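Local atomic coordinates of phosphatidylethanolamine-binding protein (Plasmodium vivax, PDB entry 2GZQ), a protein that probably binds phosphatidylethanolamine or related phospholipid head groups in the malaria parasite Plasmodium vivax. Residues A[85-88]-A[89-93]; A[166-170]-A[171-175]. One frame throughout, in Å; residues are numbered along the deposited sequence. Where two conformers were deposited one is given.

Contact 1 of 2, residues A[85-88]-A[89-93]; sequences DPDF and PSRRR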
loop_
_atom_site.group_PDB
_atom_site.type_symbol
_atom_site.label_atom_id
_atom_site.label_comp_id
_atom_site.label_asym_id
_atom_site.label_seq_id
_atom_site.Cartn_x
_atom_site.Cartn_y
_atom_site.Cartn_z
ATOM N N ASP A 85 0.905 -3.266 6.416
ATOM C CA ASP A 85 1.078 -2.915 7.821
ATOM C C ASP A 85 2.534 -3.148 8.211
ATOM O O ASP A 85 2.950 -4.302 8.341
ATOM C CB ASP A 85 0.143 -3.754 8.686
ATOM C CG ASP A 85 0.185 -3.357 10.152
ATOM O OD1 ASP A 85 -0.506 -4.017 10.968
ATOM O OD2 ASP A 85 0.899 -2.382 10.466
ATOM N N PRO A 86 3.313 -2.082 8.383
ATOM C CA PRO A 86 4.680 -2.225 8.835
ATOM C C PRO A 86 4.784 -2.525 10.327
ATOM O O PRO A 86 5.865 -2.798 10.828
ATOM C CB PRO A 86 5.302 -0.857 8.510
ATOM C CG PRO A 86 4.120 0.096 8.669
ATOM C CD PRO A 86 2.915 -0.670 8.226
ATOM N N ASP A 87 3.670 -2.480 11.029
ATOM C CA ASP A 87 3.625 -2.597 12.477
ATOM C C ASP A 87 2.923 -3.871 12.912
ATOM O O ASP A 87 2.136 -3.903 13.859
ATOM C CB ASP A 87 2.936 -1.362 13.012
ATOM C CG ASP A 87 3.710 -0.088 12.681
ATOM O OD1 ASP A 87 4.954 -0.132 12.747
ATOM O OD2 ASP A 87 3.085 0.953 12.364
ATOM N N PHE A 88 3.175 -4.933 12.171
ATOM C CA PHE A 88 2.511 -6.218 12.376
ATOM C C PHE A 88 3.456 -7.232 12.980
ATOM O O PHE A 88 4.568 -7.383 12.480
ATOM C CB PHE A 88 2.035 -6.759 11.025
ATOM C CG PHE A 88 1.327 -8.064 11.136
ATOM C CD1 PHE A 88 2.020 -9.245 11.118
ATOM C CD2 PHE A 88 -0.051 -8.105 11.304
ATOM C CE1 PHE A 88 1.366 -10.455 11.252
ATOM C CE2 PHE A 88 -0.704 -9.322 11.442
ATOM C CZ PHE A 88 0.010 -10.484 11.423
ATOM N N PRO A 89 3.010 -7.984 13.985
ATOM C CA PRO A 89 1.711 -7.936 14.631
ATOM C C PRO A 89 1.500 -6.770 15.560
ATOM O O PRO A 89 0.347 -6.473 15.904
ATOM C CB PRO A 89 1.625 -9.264 15.393
ATOM C CG PRO A 89 2.983 -9.753 15.500
ATOM C CD PRO A 89 3.825 -9.104 14.451
ATOM N N SER A 90 2.573 -6.148 16.027
ATOM C CA SER A 90 2.414 -4.998 16.897
ATOM C C SER A 90 3.442 -3.945 16.595
ATOM O O SER A 90 4.512 -4.213 16.008
ATOM C CB SER A 90 2.534 -5.378 18.356
ATOM O OG SER A 90 3.875 -5.695 18.663
ATOM N N ARG A 91 3.127 -2.731 17.026
ATOM C CA ARG A 91 4.001 -1.602 16.847
ATOM C C ARG A 91 5.340 -1.795 17.575
ATOM O O ARG A 91 6.391 -1.463 17.041
ATOM C CB ARG A 91 3.290 -0.344 17.343
ATOM C CG ARG A 91 4.057 0.948 17.175
ATOM C CD ARG A 91 4.324 1.253 15.721
ATOM N NE ARG A 91 4.893 2.578 15.576
ATOM C CZ ARG A 91 4.188 3.706 15.466
ATOM N NH1 ARG A 91 2.846 3.706 15.430
ATOM N NH2 ARG A 91 4.831 4.851 15.351
ATOM N N ARG A 92 5.297 -2.345 18.779
ATOM C CA ARG A 92 6.496 -2.566 19.588
ATOM C C ARG A 92 7.329 -3.743 19.105
ATOM O O ARG A 92 8.540 -3.754 19.280
ATOM C CB ARG A 92 6.089 -2.826 21.034
ATOM C CG ARG A 92 5.345 -1.690 21.671
ATOM C CD ARG A 92 4.889 -2.021 23.091
ATOM N NE ARG A 92 4.122 -0.905 23.618
ATOM C CZ ARG A 92 4.447 -0.229 24.703
ATOM N NH1 ARG A 92 5.522 -0.575 25.395
ATOM N NH2 ARG A 92 3.696 0.789 25.083
ATOM N N ARG A 93 6.685 -4.734 18.499
ATOM C CA ARG A 93 7.357 -5.960 18.055
ATOM C C ARG A 93 6.869 -6.341 16.657
ATOM O O ARG A 93 6.066 -7.264 16.488
ATOM C CB ARG A 93 7.092 -7.097 19.043
ATOM C CG ARG A 93 8.049 -7.134 20.220
ATOM C CD ARG A 93 7.695 -8.261 21.171
ATOM N NE ARG A 93 6.604 -7.882 22.065
ATOM C CZ ARG A 93 6.644 -6.841 22.890
ATOM N NH1 ARG A 93 7.726 -6.075 22.941
ATOM N NH2 ARG A 93 5.605 -6.565 23.665
HETATM O O HOH W 1 6.968 -0.911 14.453
#
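The F88 ring carries P89 on one face: P89 CA lies 3.8 Å from the ring centroid, 21° off the normal, a CH-pi contact, and P89 CB sits above the same face. The peptide bond between the two residues is cis, which brings the proline back over the phenylalanine; with F88 CG anti to its backbone N (chi1 -179°), the ring stands beside the carbonyl carbon, where P89 begins. F88 CD1 and P89 CD add an apolar contact of 3.8 Å. Y99, outside the loop segment, meets the F88 ring with its plane inclined to that of F88.

The other flat pair is D87 and R91. Their carboxylate and guanidinium planes are only 10° apart and the side chains run alongside each other, yet no N-H of R91 points at the acid. D87 OD1 is 3.9 Å from R91 NE, a long salt bridge of charge alone, and rests closer to the methylene, 3.3 Å from R91 CD. This is the D-P-D-x-P signature of the phosphatidylethanolamine-binding family, in the loop between strands 77-85 and 99-107; D85 and D87 belong to the region that forms the anion pocket in relatives. Its turn starts as an Asx turn, D87 N giving its hydrogen to D85 OD2 at 2.8 Å.

D87 finds its stronger partner in R139, while R91 NH1 bonds to the carbonyl of L137. A water donates to both D87 OD1 and R91 O, tying acid to backbone. Further along, S90 OG accepts from R93 N at 3.0 Å, an ST motif.

Contact 2 of 2, residues A[166-170]-A[171-175]; sequences YITRV and KFNNC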
loop_
_atom_site.group_PDB
_atom_site.type_symbol
_atom_site.label_atom_id
_atom_site.label_comp_id
_atom_site.label_asym_id
_atom_site.label_seq_id
_atom_site.Cartn_x
_atom_site.Cartn_y
_atom_site.Cartn_z
ATOM N N TYR A 166 -0.307 -20.405 -1.827
ATOM C CA TYR A 166 0.913 -20.272 -2.598
ATOM C C TYR A 166 1.710 -19.025 -2.236
ATOM O O TYR A 166 2.774 -18.805 -2.798
ATOM C CB TYR A 166 0.616 -20.318 -4.102
ATOM C CG TYR A 166 0.109 -21.683 -4.545
ATOM C CD1 TYR A 166 -1.246 -21.880 -4.763
ATOM C CD2 TYR A 166 0.965 -22.752 -4.709
ATOM C CE1 TYR A 166 -1.730 -23.103 -5.154
ATOM C CE2 TYR A 166 0.482 -23.992 -5.112
ATOM C CZ TYR A 166 -0.867 -24.149 -5.317
ATOM O OH TYR A 166 -1.368 -25.379 -5.707
ATOM N N ILE A 167 1.204 -18.220 -1.310
ATOM C CA ILE A 167 1.862 -17.013 -0.859
ATOM C C ILE A 167 1.732 -16.878 0.645
ATOM O O ILE A 167 0.984 -17.610 1.278
ATOM C CB ILE A 167 1.305 -15.742 -1.598
ATOM C CG1 ILE A 167 -0.209 -15.603 -1.478
ATOM C CG2 ILE A 167 1.707 -15.783 -3.055
ATOM C CD1 ILE A 167 -0.711 -15.064 -0.165
ATOM N N THR A 168 2.466 -15.943 1.224
ATOM C CA THR A 168 2.238 -15.560 2.606
ATOM C C THR A 168 2.159 -14.045 2.665
ATOM O O THR A 168 2.855 -13.351 1.943
ATOM C CB THR A 168 3.298 -16.078 3.579
ATOM O OG1 THR A 168 2.938 -15.639 4.904
ATOM C CG2 THR A 168 4.691 -15.636 3.218
ATOM N N ARG A 169 1.292 -13.507 3.512
ATOM C CA ARG A 169 1.231 -12.061 3.655
ATOM C C ARG A 169 2.224 -11.518 4.673
ATOM O O ARG A 169 2.484 -10.332 4.696
ATOM C CB ARG A 169 -0.205 -11.634 3.930
ATOM C CG ARG A 169 -1.092 -11.955 2.748
ATOM C CD ARG A 169 -2.563 -11.941 3.077
ATOM N NE ARG A 169 -3.357 -12.230 1.884
ATOM C CZ ARG A 169 -3.814 -11.319 1.036
ATOM N NH1 ARG A 169 -3.607 -10.018 1.237
ATOM N NH2 ARG A 169 -4.493 -11.713 -0.029
ATOM N N VAL A 170 2.809 -12.389 5.480
ATOM C CA VAL A 170 3.787 -11.997 6.477
ATOM C C VAL A 170 5.127 -11.752 5.796
ATOM O O VAL A 170 5.528 -12.514 4.894
ATOM C CB VAL A 170 3.877 -13.105 7.556
ATOM C CG1 VAL A 170 4.943 -12.816 8.581
ATOM C CG2 VAL A 170 2.504 -13.298 8.226
ATOM N N LYS A 171 5.823 -10.682 6.196
ATOM C CA LYS A 171 7.133 -10.370 5.580
ATOM C C LYS A 171 7.025 -10.324 4.050
ATOM O O LYS A 171 7.898 -10.795 3.307
ATOM C CB LYS A 171 8.226 -11.347 6.035
ATOM C CG LYS A 171 8.579 -11.271 7.491
ATOM C CD LYS A 171 9.637 -12.330 7.860
ATOM C CE LYS A 171 9.867 -12.452 9.328
ATOM N NZ LYS A 171 10.847 -13.558 9.564
ATOM N N PHE A 172 5.936 -9.734 3.576
ATOM C CA PHE A 172 5.702 -9.429 2.180
ATOM C C PHE A 172 6.031 -10.616 1.273
ATOM O O PHE A 172 6.909 -10.567 0.419
ATOM C CB PHE A 172 6.395 -8.133 1.750
ATOM C CG PHE A 172 5.685 -7.414 0.642
ATOM C CD1 PHE A 172 5.679 -7.907 -0.650
ATOM C CD2 PHE A 172 4.946 -6.274 0.899
ATOM C CE1 PHE A 172 5.003 -7.244 -1.664
ATOM C CE2 PHE A 172 4.245 -5.621 -0.120
ATOM C CZ PHE A 172 4.281 -6.101 -1.398
ATOM N N ASN A 173 5.318 -11.703 1.493
ATOM C CA ASN A 173 5.504 -12.917 0.700
ATOM C C ASN A 173 6.924 -13.391 0.698
ATOM O O ASN A 173 7.456 -13.848 -0.306
ATOM C CB ASN A 173 5.009 -12.769 -0.730
ATOM C CG ASN A 173 4.848 -14.115 -1.395
ATOM O OD1 ASN A 173 4.481 -15.064 -0.715
ATOM N ND2 ASN A 173 5.205 -14.234 -2.703
ATOM N N ASN A 174 7.550 -13.313 1.859
ATOM C CA ASN A 174 8.947 -13.710 2.055
ATOM C C ASN A 174 9.911 -12.881 1.201
ATOM O O ASN A 174 10.987 -13.378 0.833
ATOM C CB ASN A 174 9.139 -15.214 1.769
ATOM C CG ASN A 174 8.531 -16.104 2.839
ATOM O OD1 ASN A 174 7.924 -17.126 2.534
ATOM N ND2 ASN A 174 8.663 -15.691 4.081
ATOM N N CYS A 175 9.540 -11.638 0.891
ATOM C CA CYS A 175 10.477 -10.676 0.304
ATOM C C CYS A 175 10.775 -9.511 1.253
ATOM O O CYS A 175 11.431 -8.521 0.861
ATOM C CB CYS A 175 9.959 -10.141 -1.024
ATOM S SG CYS A 175 9.670 -11.423 -2.254
HETATM O O HOH W 2 5.158 -17.564 -3.126
#
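The extended chain of I167 and T168 bends at R169 and enters a single turn of left-handed helix at K171: the four residues K171 to N174 all have positive phi and psi. The turn brings N173 back against T168, their CA atoms 4.6 Å apart, and T168 O lies 3.0 Å from N173 CA in a CA-H...O contact.

The side chain of N173 makes the cross-link. Its CG is turned away from the backbone N, the amide reaches back along the incoming chain, and OD1 accepts from T168 N at 2.9 Å. The bond is fairly straight, 162° at the hydrogen, though the donor is tilted 27° out of the carbonyl plane. The same oxygen sits 3.4 Å from I167 CB, where the two side chains meet at about a right angle. T168 sends its methyl, CG2, to N174 OD1 at 3.6 Å, again crosswise, and its OG1 takes a weak bond from V170 N. N173 ND2 donates to G157 O and, weakly, to a water held by Y166 O.

N173 thus uses both ends of its amide, so its rotation is probably fixed, pinning the left-handed turn to the chain that leads into it.

Overall arrangement
Both contacts are local turns near the edge of the fold, and they differ in chemistry. Contact 1 lies at the surface, in the loop joining strands 77-85 and 99-107, and depends on charge, a cis proline and aromatic cover; contact 2 is partly buried, and there an asparagine amide of the left-handed helix bonds the backbone of the chain leading into it. The centres of contacts 1 and 2 are about 15 Å apart, and the two do not touch. Strand 99-107 and the loop before it connect them: Y99 packs against F88 of contact 1 and V170 of contact 2, and G96 makes backbone hydrogen bonds with F88 and K171. Contact 1 also leans on strand 138-148, contact 2 on helix 178-184.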